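PDB 1FR3: Molybdate/tungstate binding protein from Sporomusa ovata, which binds the oxyanions molybdate and tungstate as an assembly of six small subunits and probably serves in the cell's molybdate homeostasis. Local coordinates for residues N7-T12 / M27-T32; A23-D28 / A36-D41. One frame throughout, in Å; residues are numbered along the deposited sequence.

Contact 1 (7-12 with 27-32) comes first along the chain: strand 7-18 runs out, strand 22-29 returns beside it, and the contact joins the start of the first to the end of the second, closing a long hairpin. Contact 2 (23-28 with 36-41) closes the next hairpin, in which strand 32-39 turns back along 22-29 and passes into helix 40-46. The two loops overlap rather than nest: the second opens inside the first, on strand 22-29, and closes beyond it; they share M27 and D28. Their centres lie about 13 Å apart. Together they join three neighbouring strands of one antiparallel sheet, from the turn beyond Y29 to a tungstate site at T39.

Contact 1 (N7-T12 / M27-T32); sequences NKLEAT and MDYKGT
The ring of Y29 lies against L9, the two side chains crossing at about a right angle. L9 CB sits over one ring face, 4.0 Å from the centroid in a CH-pi contact, and the CD2 branch reaches across the same face to Y29 CE2 at 3.8 Å. Its chi1 of -178° sets the Y29 ring on the far side of CB from the backbone N, so that the ring edge comes up against the backbone of E10: Y29 CD1 is 3.1 Å from E10 O. On the opposite face K30 CG lies over the ring centre, and K30 NZ comes round to a hydrogen bond with Y29 OH. The phenol oxygen also bonds to T32 OG1 of the second subunit and to a water, 2.7 Å from Y29 OH, that accepts from E10 N. Replacing Y29 by an alanine would remove the ring and phenol, and is likely to leave L9 without the face it packs on and T32 OG1 of the second subunit without its phenol partner. The contact lies at the open end of the antiparallel hairpin of strands 7-18 and 22-29 in the TOBE domain, a member of the OB clan. T12 and D28 form a hydrogen-bonded pair, with T12 N to D28 O at 3.0 Å and D28 N to T12 O at 2.8 Å. A11 CB fits in beside them, touching D28 O and lying 4.1 Å from M27 CB. Beyond the pair the chain turns back through a type I' turn from Y29 to T32. The D28 carboxylate reaches into it in an Asx motif: D28 OD1 accepts from G31 N at 3.3 Å on its syn side, with the donor 27° out of the carboxylate plane.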
ATOM      1  N   ASN A   7       6.444  -8.335  -8.551  1.00  6.21           N
ATOM      2  CA  ASN A   7       7.264  -9.266  -7.767  1.00  6.43           C
ATOM      3  C   ASN A   7       6.547 -10.559  -7.464  1.00  6.56           C
ATOM      4  O   ASN A   7       5.562 -10.532  -6.722  1.00  7.38           O
ATOM      5  CB  ASN A   7       7.701  -8.548  -6.478  1.00  6.30           C
ATOM      6  CG  ASN A   7       8.485  -7.300  -6.862  1.00  6.99           C
ATOM      7  OD1 ASN A   7       9.636  -7.427  -7.287  1.00  8.14           O
ATOM      8  ND2 ASN A   7       7.870  -6.135  -6.745  1.00  6.21           N
ATOM      9  N   LYS A   8       7.047 -11.669  -7.985  1.00  7.03           N
ATOM     10  CA  LYS A   8       6.504 -12.986  -7.737  1.00  7.16           C
ATOM     11  C   LYS A   8       7.587 -13.850  -7.074  1.00  8.32           C
ATOM     12  O   LYS A   8       8.680 -13.979  -7.642  1.00  8.73           O
ATOM     13  CB  LYS A   8       6.048 -13.699  -9.013  1.00  6.94           C
ATOM     14  CG  LYS A   8       4.753 -13.228  -9.629  1.00  7.91           C
ATOM     15  CD  LYS A   8       4.912 -12.031 -10.554  1.00  7.71           C
ATOM     16  CE  LYS A   8       3.694 -11.916 -11.465  1.00  7.85           C
ATOM     17  NZ  LYS A   8       3.791 -10.730 -12.363  1.00  7.48           N
ATOM     18  N   LEU A   9       7.281 -14.405  -5.910  1.00  7.70           N
ATOM     19  CA  LEU A   9       8.232 -15.282  -5.227  1.00  7.56           C
ATOM     20  C   LEU A   9       7.579 -16.648  -5.006  1.00  8.05           C
ATOM     21  O   LEU A   9       6.576 -16.723  -4.287  1.00  7.62           O
ATOM     22  CB  LEU A   9       8.696 -14.693  -3.901  1.00  9.14           C
ATOM     23  CG  LEU A   9       9.293 -13.281  -3.939  1.00  9.09           C
ATOM     24  CD1 LEU A   9       9.421 -12.740  -2.522  1.00 10.26           C
ATOM     25  CD2 LEU A   9      10.658 -13.287  -4.614  1.00 10.04           C
ATOM     26  N   GLU A  10       8.117 -17.692  -5.617  1.00  8.53           N
ATOM     27  CA  GLU A  10       7.561 -19.034  -5.448  1.00  9.82           C
ATOM     28  C   GLU A  10       7.993 -19.594  -4.097  1.00  9.99           C
ATOM     29  O   GLU A  10       9.161 -19.939  -3.911  1.00 11.54           O
ATOM     30  CB  GLU A  10       7.981 -19.948  -6.601  1.00 12.50           C
ATOM     31  CG  GLU A  10       7.469 -19.435  -7.946  1.00 15.20           C
ATOM     32  CD  GLU A  10       7.821 -20.348  -9.099  1.00 17.41           C
ATOM     33  OE1 GLU A  10       8.526 -21.360  -8.891  1.00 20.04           O
ATOM     34  OE2 GLU A  10       7.398 -20.066 -10.237  1.00 19.61           O
ATOM     35  N   ALA A  11       7.058 -19.650  -3.159  1.00  8.58           N
ATOM     36  CA  ALA A  11       7.362 -20.045  -1.791  1.00  8.48           C
ATOM     37  C   ALA A  11       6.529 -21.202  -1.268  1.00  8.16           C
ATOM     38  O   ALA A  11       5.687 -21.759  -1.975  1.00  8.77           O
ATOM     39  CB  ALA A  11       7.115 -18.814  -0.912  1.00  7.97           C
ATOM     40  N   THR A  12       6.811 -21.581  -0.023  1.00  8.13           N
ATOM     41  CA  THR A  12       6.081 -22.680   0.607  1.00  8.63           C
ATOM     42  C   THR A  12       5.509 -22.208   1.940  1.00  8.08           C
ATOM     43  O   THR A  12       6.197 -21.533   2.707  1.00  7.75           O
ATOM     44  CB  THR A  12       6.977 -23.914   0.823  1.00  9.51           C
ATOM     45  OG1 THR A  12       7.455 -24.396  -0.442  1.00 11.00           O
ATOM     46  CG2 THR A  12       6.225 -25.051   1.494  1.00 10.24           C
ATOM     47  N   MET A  27       5.858 -17.996   5.357  1.00  6.32           N
ATOM     48  CA  MET A  27       6.342 -18.797   4.243  1.00  6.44           C
ATOM     49  C   MET A  27       7.859 -18.883   4.219  1.00  6.48           C
ATOM     50  O   MET A  27       8.561 -18.072   4.825  1.00  7.24           O
ATOM     51  CB  MET A  27       5.871 -18.134   2.935  1.00  6.93           C
ATOM     52  CG  MET A  27       4.360 -18.150   2.761  1.00  6.76           C
ATOM     53  SD  MET A  27       3.806 -17.034   1.447  1.00  6.49           S
ATOM     54  CE  MET A  27       3.920 -15.455   2.285  1.00  8.07           C
ATOM     55  N   ASP A  28       8.356 -19.882   3.504  1.00  8.10           N
ATOM     56  CA  ASP A  28       9.788 -20.009   3.277  1.00  8.21           C
ATOM     57  C   ASP A  28      10.057 -19.731   1.795  1.00  7.67           C
ATOM     58  O   ASP A  28       9.368 -20.281   0.939  1.00  7.63           O
ATOM     59  CB  ASP A  28      10.337 -21.400   3.610  1.00 10.06           C
ATOM     60  CG  ASP A  28      11.830 -21.466   3.311  1.00 11.52           C
ATOM     61  OD1 ASP A  28      12.193 -22.064   2.279  1.00 13.27           O
ATOM     62  OD2 ASP A  28      12.625 -20.917   4.099  1.00 13.77           O
ATOM     63  N   TYR A  29      11.030 -18.869   1.548  1.00  7.88           N
ATOM     64  CA  TYR A  29      11.453 -18.593   0.184  1.00  7.87           C
ATOM     65  C   TYR A  29      12.964 -18.843   0.097  1.00  7.14           C
ATOM     66  O   TYR A  29      13.745 -17.979   0.496  1.00  7.13           O
ATOM     67  CB  TYR A  29      11.145 -17.162  -0.270  1.00  9.21           C
ATOM     68  CG  TYR A  29      11.569 -16.992  -1.723  1.00 10.39           C
ATOM     69  CD1 TYR A  29      10.890 -17.678  -2.722  1.00 11.13           C
ATOM     70  CD2 TYR A  29      12.634 -16.184  -2.063  1.00 11.32           C
ATOM     71  CE1 TYR A  29      11.266 -17.544  -4.048  1.00 12.33           C
ATOM     72  CE2 TYR A  29      13.022 -16.048  -3.388  1.00 12.67           C
ATOM     73  CZ  TYR A  29      12.330 -16.730  -4.361  1.00 12.53           C
ATOM     74  OH  TYR A  29      12.707 -16.600  -5.683  1.00 15.21           O
ATOM     75  N   LYS A  30      13.343 -20.015  -0.409  1.00  7.43           N
ATOM     76  CA  LYS A  30      14.758 -20.343  -0.562  1.00  8.55           C
ATOM     77  C   LYS A  30      15.547 -20.086   0.711  1.00  8.67           C
ATOM     78  O   LYS A  30      16.707 -19.660   0.660  1.00  8.90           O
ATOM     79  CB  LYS A  30      15.344 -19.553  -1.744  1.00  8.96           C
ATOM     80  CG  LYS A  30      14.636 -19.795  -3.067  1.00 10.08           C
ATOM     81  CD  LYS A  30      15.246 -18.988  -4.209  1.00 10.98           C
ATOM     82  CE  LYS A  30      14.546 -19.330  -5.519  1.00 11.95           C
ATOM     83  NZ  LYS A  30      14.941 -18.395  -6.612  1.00 12.80           N
ATOM     84  N   GLY A  31      14.952 -20.364   1.867  1.00  8.37           N
ATOM     85  CA  GLY A  31      15.625 -20.170   3.136  1.00  8.68           C
ATOM     86  C   GLY A  31      15.280 -18.883   3.857  1.00  9.67           C
ATOM     87  O   GLY A  31      15.660 -18.723   5.027  1.00 11.90           O
ATOM     88  N   THR A  32      14.610 -17.945   3.200  1.00  8.32           N
ATOM     89  CA  THR A  32      14.238 -16.689   3.848  1.00  7.87           C
ATOM     90  C   THR A  32      12.787 -16.792   4.315  1.00  7.23           C
ATOM     91  O   THR A  32      11.955 -17.309   3.572  1.00  7.53           O
ATOM     92  CB  THR A  32      14.362 -15.483   2.907  1.00  9.43           C
ATOM     93  OG1 THR A  32      15.737 -15.238   2.565  1.00 11.45           O
ATOM     94  CG2 THR A  32      13.838 -14.206   3.555  1.00  9.57           C
TER
HETATM   95  O   HOH W   1      10.654 -17.335  -7.282  1.00 11.66           O

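Contact 2 (A23-D28 / A36-D41); sequences AKIVMD and AAITID. With WO4 (tungstate(VI)ion), chain R.
The hairpin of strands 22-29 and 32-39 ends at a tungstate site, where T39 takes the N-cap position of helix 40-46. Four backbone hydrogen bonds zip the strands together in two hydrogen-bonded pairs, A23 with I38 and I25 with A36, on either side of the non-hydrogen-bonded pair K24 and A37. On the face of I25 and I38 these two side chains cross at about a right angle, I25 CG1 meeting I38 CD1 at 3.7 Å. I38 places CG1 between its backbone N and carbonyl carbon (chi1 66°), which carries CD1 over to I25. At one end of this patch the bent chain of M27 brings CE to A36 CB at 3.8 Å, where M63 of the second subunit packs on both; at the other, I40 CG2 rests on A23 CB. On the K24 face, K24 NZ forms a salt bridge with D41 of the fourth subunit. The anion is shared between subunits: from this chain S42 OG binds it as well as T39, and S4 OG, K59 NZ and the backbone N of R6 and A60, all of the third subunit, bind it too. T39 grips a single tungstate oxygen, O1, twice: through its backbone N at 2.9 Å and through OG1 at 2.8 Å.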
ATOM      1  N   ALA A  23      -5.135 -12.945   8.885  1.00  6.93           N
ATOM      2  CA  ALA A  23      -4.383 -14.181   9.062  1.00  7.65           C
ATOM      3  C   ALA A  23      -2.915 -13.926   8.729  1.00  7.62           C
ATOM      4  O   ALA A  23      -2.624 -13.188   7.783  1.00  7.31           O
ATOM      5  CB  ALA A  23      -4.923 -15.284   8.167  1.00  7.32           C
ATOM      6  N   LYS A  24      -2.023 -14.483   9.527  1.00  7.00           N
ATOM      7  CA  LYS A  24      -0.590 -14.374   9.269  1.00  6.73           C
ATOM      8  C   LYS A  24      -0.164 -15.609   8.486  1.00  6.90           C
ATOM      9  O   LYS A  24      -0.370 -16.728   8.952  1.00  7.41           O
ATOM     10  CB  LYS A  24       0.203 -14.286  10.578  1.00  7.75           C
ATOM     11  CG  LYS A  24       1.710 -14.325  10.364  1.00  9.10           C
ATOM     12  CD  LYS A  24       2.510 -14.223  11.642  1.00 10.88           C
ATOM     13  CE  LYS A  24       2.289 -15.371  12.604  1.00 11.24           C
ATOM     14  NZ  LYS A  24       3.289 -15.363  13.719  1.00 13.30           N
ATOM     15  N   ILE A  25       0.430 -15.419   7.310  1.00  6.35           N
ATOM     16  CA  ILE A  25       0.887 -16.536   6.495  1.00  5.91           C
ATOM     17  C   ILE A  25       2.420 -16.502   6.518  1.00  5.93           C
ATOM     18  O   ILE A  25       3.000 -15.545   6.007  1.00  6.53           O
ATOM     19  CB  ILE A  25       0.411 -16.464   5.036  1.00  5.84           C
ATOM     20  CG1 ILE A  25      -1.073 -16.116   4.923  1.00  6.80           C
ATOM     21  CG2 ILE A  25       0.696 -17.773   4.305  1.00  6.60           C
ATOM     22  CD1 ILE A  25      -2.044 -17.025   5.619  1.00  7.19           C
ATOM     23  N   VAL A  26       3.008 -17.479   7.189  1.00  5.90           N
ATOM     24  CA  VAL A  26       4.466 -17.548   7.303  1.00  6.85           C
ATOM     25  C   VAL A  26       4.965 -18.489   6.207  1.00  6.67           C
ATOM     26  O   VAL A  26       4.508 -19.630   6.125  1.00  7.22           O
ATOM     27  CB  VAL A  26       4.937 -18.066   8.670  1.00  7.03           C
ATOM     28  CG1 VAL A  26       6.457 -17.960   8.757  1.00  7.67           C
ATOM     29  CG2 VAL A  26       4.301 -17.277   9.806  1.00  7.70           C
ATOM     30  N   MET A  27       5.858 -17.996   5.357  1.00  6.32           N
ATOM     31  CA  MET A  27       6.342 -18.797   4.243  1.00  6.44           C
ATOM     32  C   MET A  27       7.859 -18.883   4.219  1.00  6.48           C
ATOM     33  O   MET A  27       8.561 -18.072   4.825  1.00  7.24           O
ATOM     34  CB  MET A  27       5.871 -18.134   2.935  1.00  6.93           C
ATOM     35  CG  MET A  27       4.360 -18.150   2.761  1.00  6.76           C
ATOM     36  SD  MET A  27       3.806 -17.034   1.447  1.00  6.49           S
ATOM     37  CE  MET A  27       3.920 -15.455   2.285  1.00  8.07           C
ATOM     38  N   ASP A  28       8.356 -19.882   3.504  1.00  8.10           N
ATOM     39  CA  ASP A  28       9.788 -20.009   3.277  1.00  8.21           C
ATOM     40  C   ASP A  28      10.057 -19.731   1.795  1.00  7.67           C
ATOM     41  O   ASP A  28       9.368 -20.281   0.939  1.00  7.63           O
ATOM     42  CB  ASP A  28      10.337 -21.400   3.610  1.00 10.06           C
ATOM     43  CG  ASP A  28      11.830 -21.466   3.311  1.00 11.52           C
ATOM     44  OD1 ASP A  28      12.193 -22.064   2.279  1.00 13.27           O
ATOM     45  OD2 ASP A  28      12.625 -20.917   4.099  1.00 13.77           O
ATOM     46  N   ALA A  36       3.106 -12.733   5.237  1.00  6.71           N
ATOM     47  CA  ALA A  36       2.031 -12.002   4.578  1.00  6.17           C
ATOM     48  C   ALA A  36       0.853 -11.884   5.554  1.00  6.01           C
ATOM     49  O   ALA A  36       0.560 -12.834   6.288  1.00  7.65           O
ATOM     50  CB  ALA A  36       1.580 -12.707   3.304  1.00  7.13           C
ATOM     51  N   ALA A  37       0.208 -10.734   5.573  1.00  4.95           N
ATOM     52  CA  ALA A  37      -0.995 -10.532   6.385  1.00  4.82           C
ATOM     53  C   ALA A  37      -2.160 -10.341   5.410  1.00  5.54           C
ATOM     54  O   ALA A  37      -2.215  -9.326   4.713  1.00  5.84           O
ATOM     55  CB  ALA A  37      -0.846  -9.371   7.335  1.00  5.40           C
ATOM     56  N   ILE A  38      -3.022 -11.344   5.343  1.00  6.32           N
ATOM     57  CA  ILE A  38      -4.166 -11.332   4.430  1.00  6.62           C
ATOM     58  C   ILE A  38      -5.456 -11.590   5.196  1.00  7.22           C
ATOM     59  O   ILE A  38      -5.405 -11.845   6.400  1.00  7.73           O
ATOM     60  CB  ILE A  38      -3.994 -12.372   3.310  1.00  6.72           C
ATOM     61  CG1 ILE A  38      -4.019 -13.804   3.858  1.00  6.76           C
ATOM     62  CG2 ILE A  38      -2.689 -12.113   2.554  1.00  6.66           C
ATOM     63  CD1 ILE A  38      -3.862 -14.884   2.811  1.00  8.24           C
ATOM     64  N   THR A  39      -6.609 -11.528   4.526  1.00  6.47           N
ATOM     65  CA  THR A  39      -7.849 -11.791   5.272  1.00  6.99           C
ATOM     66  C   THR A  39      -8.066 -13.283   5.494  1.00  7.47           C
ATOM     67  O   THR A  39      -7.610 -14.125   4.724  1.00  6.56           O
ATOM     68  CB  THR A  39      -9.075 -11.202   4.553  1.00  6.90           C
ATOM     69  OG1 THR A  39      -9.225 -11.884   3.303  1.00  8.22           O
ATOM     70  CG2 THR A  39      -8.895  -9.709   4.315  1.00  7.64           C
ATOM     71  N   ILE A  40      -8.809 -13.606   6.556  1.00  9.02           N
ATOM     72  CA  ILE A  40      -9.139 -15.008   6.824  1.00 10.35           C
ATOM     73  C   ILE A  40     -10.004 -15.543   5.680  1.00 10.65           C
ATOM     74  O   ILE A  40      -9.954 -16.726   5.345  1.00 10.76           O
ATOM     75  CB  ILE A  40      -9.801 -15.204   8.190  1.00 11.91           C
ATOM     76  CG1 ILE A  40     -11.108 -14.418   8.330  1.00 13.16           C
ATOM     77  CG2 ILE A  40      -8.834 -14.787   9.295  1.00 12.22           C
ATOM     78  CD1 ILE A  40     -11.935 -14.884   9.517  1.00 14.87           C
ATOM     79  N   ASP A  41     -10.754 -14.657   5.035  1.00 10.94           N
ATOM     80  CA  ASP A  41     -11.585 -15.019   3.896  1.00 11.81           C
ATOM     81  C   ASP A  41     -10.731 -15.642   2.794  1.00 10.36           C
ATOM     82  O   ASP A  41     -11.114 -16.625   2.164  1.00 10.21           O
ATOM     83  CB  ASP A  41     -12.302 -13.781   3.355  1.00 14.02           C
ATOM     84  CG  ASP A  41     -13.176 -13.118   4.415  1.00 16.13           C
ATOM     85  OD1 ASP A  41     -12.577 -12.597   5.383  1.00 17.26           O
ATOM     86  OD2 ASP A  41     -14.409 -13.110   4.253  1.00 18.31           O
TER
HETATM   87  W   WO4 R 406      -6.197  -9.809   0.978  1.00  8.03           W
HETATM   88  O1  WO4 R 406      -7.018 -11.202   1.666  1.00  6.00           O
HETATM   89  O2  WO4 R 406      -4.794 -10.307   0.016  1.00  5.84           O
HETATM   90  O3  WO4 R 406      -5.640  -8.815   2.294  1.00  6.41           O
HETATM   91  O4  WO4 R 406      -7.273  -8.906  -0.079  1.00  7.05           O